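Local coordinates for SnoaL-like domain-containing protein (Methylibium petroleiphilum PM1, PDB 3G16) that is of unknown function but has the cystatin-like fold of the SnoaL-like (NTF2) family, whose cone-shaped pocket often holds small molecules, at residues A[61-64]-A[65-69]. Sequence-based numbering, arbitrary orientation. Where two conformers were deposited one is given.
Sequences RWRT and AVETL
A65 sets its methyl at the edge of the W62 indole, near the ring plane, with CB 4.3 Å from CE3 of W62, while its backbone N bonds to O of R61 on the last two turns of helix 55-69. This helix packs against the curved mixed sheet of the cystatin-like, NTF2-clan fold. W62 itself is buried: its NE1 bonds to the hydroxyl of Y19, W73 and F52 meet it edge-to-face, and an unidentified ligand lies beside it, consistent with a place in the pocket wall. V66 N continues the i to i+4 ladder on O of W62, and CG2 of V66 rests 3.5 Å from that same oxygen; R153 of the second subunit packs on this valine. E67 reaches back one turn to R63 in a salt bridge, OE2 lying 3.0 Å from NE of R63. The N-H...O angle of only 124° makes its hydrogen bond weak, and carboxylate and guanidinium planes stand 72° apart, with OE1 over one guanidinium face. CG of R63 lies anti to the backbone N and the chain runs extended to NE, carrying NH1 to a second carboxylate, that of E28. A leucine in place of R63 would probably leave both E67 and E28 without their cationic mate and the E67 carboxylate freer to turn. At T68, the backbone N and OG1 both donate to O of T64, N at 2.9 Å. The T68 hydroxyl sits between its own backbone N and carbonyl carbon, which brings it above the plane of the T64 carbonyl: OG1 lies 3.0 Å from T64 O, 38° out of that plane.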
ATOM      1  N   ARG A  61      15.066  15.300  -1.600  1.00 13.23           N
ATOM      2  CA  ARG A  61      15.492  14.057  -0.985  1.00 13.71           C
ATOM      3  C   ARG A  61      15.566  12.925  -2.009  1.00 13.66           C
ATOM      4  O   ARG A  61      16.506  12.141  -1.989  1.00 14.76           O
ATOM      5  CB  ARG A  61      14.626  13.769   0.248  1.00 15.31           C
ATOM      6  CG  ARG A  61      14.930  14.827   1.372  1.00 16.34           C
ATOM      7  CD  ARG A  61      13.958  14.878   2.484  1.00 17.63           C
ATOM      8  NE  ARG A  61      14.100  16.136   3.204  1.00 15.85           N
ATOM      9  CZ  ARG A  61      13.356  16.474   4.263  1.00 16.38           C
ATOM     10  NH1 ARG A  61      12.545  15.599   4.845  1.00 14.85           N
ATOM     11  NH2 ARG A  61      13.488  17.679   4.803  1.00 17.39           N
ATOM     12  N   TRP A  62      14.644  12.891  -2.965  1.00 13.47           N
ATOM     13  CA  TRP A  62      14.762  11.873  -4.013  1.00 13.47           C
ATOM     14  C   TRP A  62      15.940  12.199  -4.927  1.00 14.52           C
ATOM     15  O   TRP A  62      16.624  11.284  -5.366  1.00 14.34           O
ATOM     16  CB  TRP A  62      13.496  11.697  -4.808  1.00 14.28           C
ATOM     17  CG  TRP A  62      12.321  11.174  -4.085  1.00 14.68           C
ATOM     18  CD1 TRP A  62      11.027  11.508  -4.326  1.00 15.76           C
ATOM     19  CD2 TRP A  62      12.278  10.209  -3.003  1.00 14.61           C
ATOM     20  NE1 TRP A  62      10.179  10.829  -3.499  1.00 15.26           N
ATOM     21  CE2 TRP A  62      10.917  10.021  -2.683  1.00 15.69           C
ATOM     22  CE3 TRP A  62      13.235   9.463  -2.281  1.00 14.70           C
ATOM     23  CZ2 TRP A  62      10.494   9.147  -1.687  1.00 17.62           C
ATOM     24  CZ3 TRP A  62      12.783   8.568  -1.288  1.00 16.47           C
ATOM     25  CH2 TRP A  62      11.428   8.452  -0.994  1.00 17.92           C
ATOM     26  N   ARG A  63      16.240  13.471  -5.219  1.00 13.69           N
ATOM     27  CA  ARG A  63      17.399  13.782  -6.015  1.00 14.75           C
ATOM     28  C   ARG A  63      18.659  13.256  -5.305  1.00 14.16           C
ATOM     29  O   ARG A  63      19.532  12.649  -5.944  1.00 14.01           O
ATOM     30  CB  ARG A  63      17.514  15.272  -6.210  1.00 17.13           C
ATOM     31  CG  ARG A  63      18.799  15.640  -6.950  1.00 21.51           C
ATOM     32  CD  ARG A  63      19.059  17.042  -6.822  1.00 28.25           C
ATOM     33  NE  ARG A  63      20.354  17.420  -7.329  1.00 32.29           N
ATOM     34  CZ  ARG A  63      20.934  18.532  -6.940  1.00 35.11           C
ATOM     35  NH1 ARG A  63      20.322  19.303  -6.019  1.00 37.30           N
ATOM     36  NH2 ARG A  63      22.117  18.859  -7.445  1.00 35.05           N
ATOM     37  N   THR A  64      18.748  13.429  -3.993  1.00 14.01           N
ATOM     38  CA  THR A  64      19.859  12.938  -3.199  0.50 14.12           C
ATOM     39  C   THR A  64      19.979  11.417  -3.322  1.00 13.92           C
ATOM     40  O   THR A  64      21.074  10.858  -3.438  1.00 14.97           O
ATOM     41  CB  THR A  64      19.623  13.339  -1.720  0.50 14.43           C
ATOM     42  OG1 THR A  64      19.553  14.774  -1.627  0.50 15.65           O
ATOM     43  CG2 THR A  64      20.722  12.801  -0.821  0.50 14.21           C
ATOM     44  N   ALA A  65      18.830  10.753  -3.277  1.00 13.29           N
ATOM     45  CA  ALA A  65      18.813   9.299  -3.357  1.00 12.73           C
ATOM     46  C   ALA A  65      19.363   8.827  -4.688  1.00 14.20           C
ATOM     47  O   ALA A  65      20.133   7.843  -4.754  1.00 14.46           O
ATOM     48  CB  ALA A  65      17.400   8.741  -3.158  1.00 14.47           C
ATOM     49  N   VAL A  66      18.949   9.458  -5.774  1.00 14.01           N
ATOM     50  CA  VAL A  66      19.499   9.060  -7.079  1.00 14.25           C
ATOM     51  C   VAL A  66      21.020   9.230  -7.110  1.00 14.31           C
ATOM     52  O   VAL A  66      21.767   8.361  -7.567  1.00 15.51           O
ATOM     53  CB  VAL A  66      18.827   9.842  -8.205  1.00 15.23           C
ATOM     54  CG1 VAL A  66      19.574   9.700  -9.584  1.00 16.19           C
ATOM     55  CG2 VAL A  66      17.362   9.423  -8.296  1.00 15.22           C
ATOM     56  N   GLU A  67      21.486  10.363  -6.587  1.00 15.93           N
ATOM     57  CA  GLU A  67      22.915  10.664  -6.637  1.00 18.46           C
ATOM     58  C   GLU A  67      23.727   9.733  -5.804  1.00 18.60           C
ATOM     59  O   GLU A  67      24.821   9.284  -6.240  1.00 23.49           O
ATOM     60  CB  GLU A  67      23.172  12.095  -6.165  1.00 18.26           C
ATOM     61  CG  GLU A  67      22.646  13.110  -7.108  1.00 20.54           C
ATOM     62  CD  GLU A  67      22.748  14.539  -6.617  1.00 22.19           C
ATOM     63  OE1 GLU A  67      22.925  14.731  -5.382  1.00 26.40           O
ATOM     64  OE2 GLU A  67      22.533  15.423  -7.462  1.00 23.60           O
ATOM     65  N   THR A  68      23.229   9.409  -4.624  1.00 18.25           N
ATOM     66  CA  THR A  68      24.027   8.610  -3.676  1.00 20.98           C
ATOM     67  C   THR A  68      23.793   7.114  -3.749  1.00 21.03           C
ATOM     68  O   THR A  68      24.729   6.329  -3.561  1.00 23.71           O
ATOM     69  CB  THR A  68      23.794   9.072  -2.237  1.00 23.92           C
ATOM     70  OG1 THR A  68      22.466   8.798  -1.849  1.00 24.86           O
ATOM     71  CG2 THR A  68      24.107  10.582  -2.071  1.00 23.78           C
ATOM     72  N   LEU A  69      22.551   6.702  -4.017  1.00 17.72           N
ATOM     73  CA  LEU A  69      22.205   5.297  -4.043  1.00 17.36           C
ATOM     74  C   LEU A  69      22.037   4.741  -5.467  1.00 15.55           C
ATOM     75  O   LEU A  69      21.975   3.525  -5.644  1.00 17.10           O
ATOM     76  CB  LEU A  69      20.888   5.064  -3.313  1.00 17.89           C
ATOM     77  CG  LEU A  69      20.738   5.562  -1.859  1.00 18.52           C
ATOM     78  CD1 LEU A  69      19.374   5.281  -1.337  1.00 20.31           C
ATOM     79  CD2 LEU A  69      21.850   4.911  -0.996  1.00 21.46           C
TER